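Local structure of clavulanic acid biosynthesis oligopeptide binding protein 2 (Streptomyces clavuligerus, 2WOL) at residues R322-Y327 / A380-A385; Q326-K331 / G373-A378; V120-Q125 / A193-R198. The protein probably binds oligopeptides as an extracellular solute-binding protein of the clavulanic acid biosynthetic pathway. All coordinates share one frame; numbering follows the deposited sequence. Where two conformers were deposited one is given.

Contact 1: R322-Y327 / A380-A385; sequences RRAVQY and AELAAA
The Tyr327 ring and the Glu381 carboxylate lie with their planes 24° apart, and the carboxylate comes to the ring at its edge, where OE2 of Glu381 stands 3.6 Å from CE1 of Tyr327, near the ring plane. Also at that edge, and in the plane, sits a water that is 2.6 Å from Tyr327 OH and donates to Glu381 OE2, joining them. The guanidinium of Arg323 is turned almost square to the carboxylate (86°), and the contact between these residues is made by the arginine's aliphatic stem: CB of Arg323 is 3.5 Å from Glu381 OE1. From there the extended chain leads to Glu519 O and Tyr365 OH. In Glu381, chi1 (-65°) sets CG beside CD1 and CE1 of Tyr327, and a bend at chi2 then carries OE1 towards Arg323 CB and OE2 towards the ring. Deeper in, the Ala324 methyl packs against Leu382 CG (3.8 Å) and Glu381 CB, where the nearly antiparallel helical segments 322-327 and 380-384 bring their axes within 8.2 Å. At the polar rim a water, rather than a salt bridge, ties the acid to helix 319-327; Arg323 NH1, 4.9 Å from Glu381 OE1, may add a weak attraction.

Contact 2: Q326-K331 / G373-A378; sequences QYAADK and GDLDAA
Tyr327 leans on the first turn of helix 375-384, and its side chain can be followed outward. CB lies 3.8 Å from Ala378 CB and close to the backbone there, near Asp374 O and Ala378 N. With CG anti to the carbonyl carbon (chi1 -78°), the ring is laid under Ala377, whose methyl sits over the centre of one face in a CH-pi contact, 3.6 Å from the centroid and 11° off the normal. CD2 and CG are the ring atoms nearest that methyl; CE2, CD1 and CZ follow slightly farther out, then CE1 at 4.1 Å from Ala377 CB, and the hydroxyl lies past it. Beyond the two segments, the ring also packs edge-to-face with Tyr365. Beside it, Ala328 CB touches Ala378 CB at 3.8 Å, while CD2 of Leu375 reaches back toward Ala328. The backbones join as well: Asp374 N donates to Tyr327 O over 2.9 Å, and Gly373 CA adds a CA-H...O contact to the same oxygen. At the backbone angles of Gly373 a side chain would run into the preceding carbonyl O and crowd those of Tyr327, Ala328 and Ala329. Asp374 is also the N-cap residue: Ala377 N gives OD1 a nearly straight bond (167°) from above the carboxylate plane, fixing the turn that carries the Ala377 methyl.

Contact 3: V120-Q125 / A193-R198; sequences VRHAVQ and APVPRR
Helix 117-127 is flanked here by the proline-punctuated loop 193-198, which passes along its side in extended form before turning into a short 3-10 segment at Arg197. His122 and Arg197 carry the outer part of this contact. The histidine swings out with CG opposite its backbone N, and the Arg197 chain passes over one face of the imidazole: Arg197 CB stands 3.9 Å from the ring centroid, a CH-pi contact only 8° off the normal. In one of the two conformers deposited for Arg197, a bend at chi3 (-90°) then curls the arginine round the ring, so that CE1 of His122 in turn lies over the centre of the guanidinium, whose plane is inclined 59° to the imidazole. At the edge of the histidine, near its plane, the carbonyl oxygen of Val195 approaches CD2 to 3.2 Å.

The helix packs on strand 171-175 of a four-stranded antiparallel sheet, Ile172 against Val120 and Phe174 against Val124, within one lobe of the bilobal fold usual for solute-binding proteins. On the loop side the packing is mostly apolar. Val120 CG2 lies alongside Pro194 CB at 4.0 Å, both side chains pointing the same way, and the methyl of Ala123 is pressed to 3.0 Å from Ala193 O, near the side chain of Val195. A backbone hydrogen bond joins Val195 to Asp119.

Polar atoms are bridged by water, again for that arginine conformer. One water lies 2.9 Å from His122 ND1 and accepts weakly from Gln125 NE2 and Arg197 NE; a second accepts from Gln125 NE2 and, at the guanidinium edge, from Arg197 NH2 at 2.8 Å. The remaining polar atoms are hydrogen-bonded elsewhere: His122 NE2 to Asp200 OD2, Gln125 OE1 to Leu161 N, Arg197 NH1 to Pro154 O.

In the fold
From the N terminus, contact 3 comes first: it closes the loop from helix 117-127 to the extended run 193-198, spanning the antiparallel strands 164-166 and 171-175. It is complete before the other two begin, and its centre lies about 52 Å from theirs, on the opposite side of the chain's centre. Contacts 1 and 2 both leave helix 319-327 and return at helix 375-384, with contact 2 closing the shorter loop within the span of contact 1. They share Gln326 and Tyr327, their centres about 9 Å apart. Contact 1 joins the two helices side by side; contact 2 joins the end of helix 319-327 and the loop after it to the start of helix 375-384.

Contact 1: R322-Y327 / A380-A385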
# COMPACT_ATOMS: atom_id res chain seq x y z
N ARG A 322 0.04 -10.30 26.95
CA ARG A 322 0.17 -10.22 25.49
C ARG A 322 0.77 -11.50 24.92
O ARG A 322 0.33 -11.98 23.89
CB ARG A 322 0.98 -8.99 25.09
CG ARG A 322 0.39 -7.68 25.62
CD ARG A 322 0.97 -6.45 24.93
NE ARG A 322 2.41 -6.30 25.13
CZ ARG A 322 2.97 -5.59 26.11
NH1 ARG A 322 2.21 -4.97 27.01
NH2 ARG A 322 4.29 -5.50 26.18
N ARG A 323 1.77 -12.05 25.61
CA ARG A 323 2.38 -13.31 25.19
C ARG A 323 1.42 -14.49 25.33
O ARG A 323 1.42 -15.39 24.49
CB ARG A 323 3.68 -13.57 25.95
CG ARG A 323 4.78 -12.59 25.56
CD ARG A 323 6.07 -12.80 26.32
NE ARG A 323 7.08 -11.85 25.86
CZ ARG A 323 8.17 -11.52 26.54
NH1 ARG A 323 8.44 -12.06 27.73
NH2 ARG A 323 9.01 -10.63 26.02
N ALA A 324 0.59 -14.47 26.37
CA ALA A 324 -0.44 -15.49 26.53
C ALA A 324 -1.34 -15.54 25.30
O ALA A 324 -1.63 -16.61 24.78
CB ALA A 324 -1.27 -15.23 27.78
N VAL A 325 -1.75 -14.36 24.83
CA VAL A 325 -2.59 -14.27 23.64
C VAL A 325 -1.88 -14.84 22.41
O VAL A 325 -2.48 -15.58 21.63
CB VAL A 325 -3.05 -12.81 23.39
CG1 VAL A 325 -3.76 -12.68 22.04
CG2 VAL A 325 -3.96 -12.35 24.53
N GLN A 326 -0.60 -14.52 22.25
CA GLN A 326 0.17 -15.03 21.11
C GLN A 326 0.23 -16.56 21.14
O GLN A 326 -0.02 -17.21 20.13
CB GLN A 326 1.58 -14.44 21.08
CG GLN A 326 1.64 -12.90 21.13
CD GLN A 326 2.03 -12.24 19.82
OE1 GLN A 326 2.33 -12.91 18.82
NE2 GLN A 326 2.07 -10.92 19.83
N TYR A 327 0.55 -17.13 22.30
CA TYR A 327 0.64 -18.59 22.43
C TYR A 327 -0.69 -19.30 22.21
O TYR A 327 -0.72 -20.41 21.68
CB TYR A 327 1.18 -18.98 23.81
CG TYR A 327 2.68 -18.83 23.97
CD1 TYR A 327 3.20 -17.99 24.95
CD2 TYR A 327 3.56 -19.56 23.18
CE1 TYR A 327 4.57 -17.85 25.12
CE2 TYR A 327 4.94 -19.43 23.35
CZ TYR A 327 5.44 -18.57 24.32
OH TYR A 327 6.80 -18.43 24.50
N ALA A 380 1.05 -20.50 31.44
CA ALA A 380 2.21 -20.07 32.20
C ALA A 380 2.38 -18.55 32.13
O ALA A 380 2.69 -17.91 33.13
CB ALA A 380 3.46 -20.78 31.73
N GLU A 381 2.15 -17.98 30.94
CA GLU A 381 2.20 -16.53 30.76
C GLU A 381 1.11 -15.84 31.58
O GLU A 381 1.36 -14.82 32.23
CB GLU A 381 2.08 -16.15 29.28
CG GLU A 381 3.24 -16.61 28.39
CD GLU A 381 4.56 -15.90 28.64
OE1 GLU A 381 4.56 -14.76 29.17
OE2 GLU A 381 5.61 -16.49 28.29
N LEU A 382 -0.10 -16.40 31.55
CA LEU A 382 -1.20 -15.87 32.36
C LEU A 382 -0.85 -15.85 33.85
O LEU A 382 -1.11 -14.86 34.54
CB LEU A 382 -2.50 -16.65 32.12
CG LEU A 382 -3.24 -16.33 30.81
CD1 LEU A 382 -4.40 -17.28 30.63
CD2 LEU A 382 -3.70 -14.87 30.78
N ALA A 383 -0.25 -16.94 34.34
CA ALA A 383 0.24 -16.98 35.72
C ALA A 383 1.27 -15.89 36.00
O ALA A 383 1.23 -15.24 37.05
CB ALA A 383 0.82 -18.36 36.03
N ALA A 384 2.18 -15.65 35.05
CA ALA A 384 3.18 -14.59 35.18
C ALA A 384 2.54 -13.20 35.28
O ALA A 384 3.10 -12.30 35.92
CB ALA A 384 4.19 -14.65 34.04
N ALA A 385 1.37 -13.05 34.66
CA ALA A 385 0.64 -11.78 34.67
C ALA A 385 -0.17 -11.58 35.95
O ALA A 385 -0.76 -10.51 36.15
CB ALA A 385 -0.27 -11.70 33.45
O HOH W 1 7.46 -16.60 26.20

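Contact 2: Q326-K331 / G373-A378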
# COMPACT_ATOMS: atom_id res chain seq x y z
N GLN A 326 -0.60 -14.52 22.25
CA GLN A 326 0.17 -15.03 21.11
C GLN A 326 0.23 -16.56 21.14
O GLN A 326 -0.02 -17.21 20.13
CB GLN A 326 1.58 -14.44 21.08
CG GLN A 326 1.64 -12.90 21.13
CD GLN A 326 2.03 -12.24 19.82
OE1 GLN A 326 2.33 -12.91 18.82
NE2 GLN A 326 2.07 -10.92 19.83
N TYR A 327 0.55 -17.13 22.30
CA TYR A 327 0.64 -18.59 22.43
C TYR A 327 -0.69 -19.30 22.21
O TYR A 327 -0.72 -20.41 21.68
CB TYR A 327 1.18 -18.98 23.81
CG TYR A 327 2.68 -18.83 23.97
CD1 TYR A 327 3.20 -17.99 24.95
CD2 TYR A 327 3.56 -19.56 23.18
CE1 TYR A 327 4.57 -17.85 25.12
CE2 TYR A 327 4.94 -19.43 23.35
CZ TYR A 327 5.44 -18.57 24.32
OH TYR A 327 6.80 -18.43 24.50
N ALA A 328 -1.79 -18.67 22.64
CA ALA A 328 -3.12 -19.28 22.57
C ALA A 328 -3.85 -19.05 21.24
O ALA A 328 -4.99 -19.48 21.07
CB ALA A 328 -3.98 -18.83 23.74
N ALA A 329 -3.18 -18.39 20.31
CA ALA A 329 -3.75 -18.16 18.98
C ALA A 329 -3.77 -19.47 18.20
O ALA A 329 -2.73 -20.12 18.03
CB ALA A 329 -2.94 -17.10 18.23
N ASP A 330 -4.95 -19.87 17.74
CA ASP A 330 -5.07 -21.01 16.85
C ASP A 330 -4.87 -20.49 15.43
O ASP A 330 -5.81 -20.01 14.81
CB ASP A 330 -6.43 -21.69 17.02
CG ASP A 330 -6.58 -22.95 16.17
OD1 ASP A 330 -5.87 -23.09 15.16
OD2 ASP A 330 -7.44 -23.79 16.52
N LYS A 331 -3.64 -20.59 14.94
CA LYS A 331 -3.26 -19.99 13.66
C LYS A 331 -4.00 -20.61 12.48
O LYS A 331 -4.26 -19.95 11.47
CB LYS A 331 -1.75 -20.08 13.43
CG LYS A 331 -0.85 -19.41 14.49
CD LYS A 331 -1.08 -17.89 14.65
CE LYS A 331 -0.77 -17.10 13.38
NZ LYS A 331 0.67 -17.13 12.97
N GLY A 373 -2.05 -23.74 18.79
CA GLY A 373 -1.86 -23.06 20.07
C GLY A 373 -1.06 -23.89 21.06
O GLY A 373 -1.26 -25.10 21.15
N ASP A 374 -0.16 -23.24 21.78
CA ASP A 374 0.54 -23.86 22.90
C ASP A 374 -0.13 -23.36 24.18
O ASP A 374 0.23 -22.31 24.72
CB ASP A 374 2.03 -23.52 22.89
CG ASP A 374 2.81 -24.26 23.97
OD1 ASP A 374 2.18 -24.77 24.93
OD2 ASP A 374 4.06 -24.30 23.87
N LEU A 375 -1.11 -24.13 24.64
CA LEU A 375 -1.94 -23.70 25.76
C LEU A 375 -1.20 -23.80 27.09
O LEU A 375 -1.47 -23.03 28.00
CB LEU A 375 -3.26 -24.48 25.79
CG LEU A 375 -4.10 -24.45 24.50
CD1 LEU A 375 -5.46 -25.10 24.74
CD2 LEU A 375 -4.27 -23.04 23.95
N ASP A 376 -0.25 -24.73 27.19
CA ASP A 376 0.62 -24.81 28.36
C ASP A 376 1.43 -23.52 28.51
O ASP A 376 1.50 -22.94 29.60
CB ASP A 376 1.56 -26.01 28.29
CG ASP A 376 0.85 -27.33 28.56
OD1 ASP A 376 -0.29 -27.33 29.08
OD2 ASP A 376 1.46 -28.38 28.27
N ALA A 377 2.03 -23.07 27.42
CA ALA A 377 2.83 -21.84 27.44
C ALA A 377 1.96 -20.63 27.75
O ALA A 377 2.36 -19.76 28.52
CB ALA A 377 3.57 -21.65 26.13
N ALA A 378 0.77 -20.58 27.14
CA ALA A 378 -0.18 -19.49 27.37
C ALA A 378 -0.60 -19.40 28.84
O ALA A 378 -0.65 -18.30 29.41
CB ALA A 378 -1.41 -19.64 26.48

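Contact 3: V120-Q125 / A193-R198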
# COMPACT_ATOMS: atom_id res chain seq x y z
N VAL A 120 7.56 20.50 -10.03
CA VAL A 120 7.78 19.42 -9.08
C VAL A 120 7.79 19.99 -7.67
O VAL A 120 7.16 19.44 -6.77
CB VAL A 120 9.09 18.63 -9.37
CG1 VAL A 120 9.28 17.52 -8.32
CG2 VAL A 120 9.06 18.03 -10.76
N ARG A 121 8.48 21.12 -7.48
CA ARG A 121 8.42 21.80 -6.20
C ARG A 121 6.98 22.18 -5.86
O ARG A 121 6.54 22.00 -4.73
CB ARG A 121 9.29 23.05 -6.18
CG ARG A 121 9.17 23.83 -4.88
CD ARG A 121 10.30 24.80 -4.71
NE ARG A 121 10.18 25.92 -5.63
CZ ARG A 121 11.10 26.86 -5.77
NH1 ARG A 121 12.21 26.81 -5.03
NH2 ARG A 121 10.91 27.85 -6.63
N HIS A 122 6.25 22.70 -6.85
CA HIS A 122 4.87 23.09 -6.61
C HIS A 122 4.01 21.91 -6.15
O HIS A 122 3.22 22.05 -5.21
CB HIS A 122 4.23 23.78 -7.82
CG HIS A 122 2.85 24.29 -7.55
ND1 HIS A 122 2.62 25.37 -6.73
CD2 HIS A 122 1.64 23.84 -7.94
CE1 HIS A 122 1.31 25.57 -6.64
NE2 HIS A 122 0.70 24.66 -7.37
N ALA A 123 4.18 20.76 -6.79
CA ALA A 123 3.47 19.55 -6.41
C ALA A 123 3.74 19.17 -4.95
O ALA A 123 2.81 18.87 -4.19
CB ALA A 123 3.85 18.40 -7.33
N VAL A 124 5.01 19.20 -4.56
CA VAL A 124 5.41 18.89 -3.20
C VAL A 124 4.84 19.93 -2.22
O VAL A 124 4.36 19.59 -1.14
CB VAL A 124 6.95 18.76 -3.08
CG1 VAL A 124 7.37 18.61 -1.63
CG2 VAL A 124 7.43 17.57 -3.90
N GLN A 125 4.88 21.20 -2.62
CA GLN A 125 4.31 22.27 -1.81
C GLN A 125 2.81 22.10 -1.59
O GLN A 125 2.32 22.35 -0.48
CB GLN A 125 4.62 23.63 -2.43
CG GLN A 125 6.06 24.05 -2.24
CD GLN A 125 6.45 25.33 -2.94
OE1 GLN A 125 7.54 25.84 -2.73
NE2 GLN A 125 5.58 25.84 -3.81
N ALA A 193 4.15 14.01 -8.50
CA ALA A 193 4.05 14.28 -9.94
C ALA A 193 3.87 15.78 -10.18
O ALA A 193 3.07 16.43 -9.50
CB ALA A 193 2.89 13.50 -10.55
N PRO A 194 4.61 16.35 -11.15
CA PRO A 194 4.57 17.80 -11.31
C PRO A 194 3.18 18.36 -11.57
O PRO A 194 2.38 17.76 -12.30
CB PRO A 194 5.50 18.05 -12.51
CG PRO A 194 5.62 16.73 -13.20
CD PRO A 194 5.49 15.70 -12.13
N VAL A 195 2.90 19.51 -10.95
CA VAL A 195 1.67 20.26 -11.17
C VAL A 195 2.11 21.70 -11.43
O VAL A 195 2.73 22.31 -10.56
CB VAL A 195 0.75 20.23 -9.93
CG1 VAL A 195 -0.43 21.17 -10.10
CG2 VAL A 195 0.24 18.81 -9.66
N PRO A 196 1.82 22.23 -12.63
CA PRO A 196 2.24 23.60 -12.90
C PRO A 196 1.29 24.58 -12.20
O PRO A 196 0.07 24.45 -12.33
CB PRO A 196 2.13 23.72 -14.42
CG PRO A 196 1.11 22.73 -14.81
CD PRO A 196 1.12 21.62 -13.78
N ARG A 197 1.86 25.52 -11.46
CA ARG A 197 1.07 26.48 -10.68
C ARG A 197 0.02 27.19 -11.55
O ARG A 197 -1.11 27.41 -11.10
CB ARG A 197 1.94 27.49 -9.94
CG ARG A 197 1.14 28.40 -9.01
CD ARG A 197 1.94 29.58 -8.48
NE ARG A 197 2.64 29.27 -7.23
CZ ARG A 197 2.07 29.26 -6.02
NH1 ARG A 197 0.77 29.54 -5.88
NH2 ARG A 197 2.79 28.98 -4.95
N ARG A 198 0.39 27.51 -12.79
CA ARG A 198 -0.52 28.18 -13.73
C ARG A 198 -1.86 27.46 -13.95
O ARG A 198 -2.87 28.10 -14.23
CB ARG A 198 0.16 28.42 -15.08
CG ARG A 198 0.71 27.16 -15.73
CD ARG A 198 1.35 27.43 -17.09
NE ARG A 198 1.88 26.17 -17.62
CZ ARG A 198 3.10 25.71 -17.38
NH1 ARG A 198 3.96 26.40 -16.65
NH2 ARG A 198 3.47 24.54 -17.89
O HOH W 2 4.81 27.23 -6.61
O HOH W 3 5.48 28.81 -4.37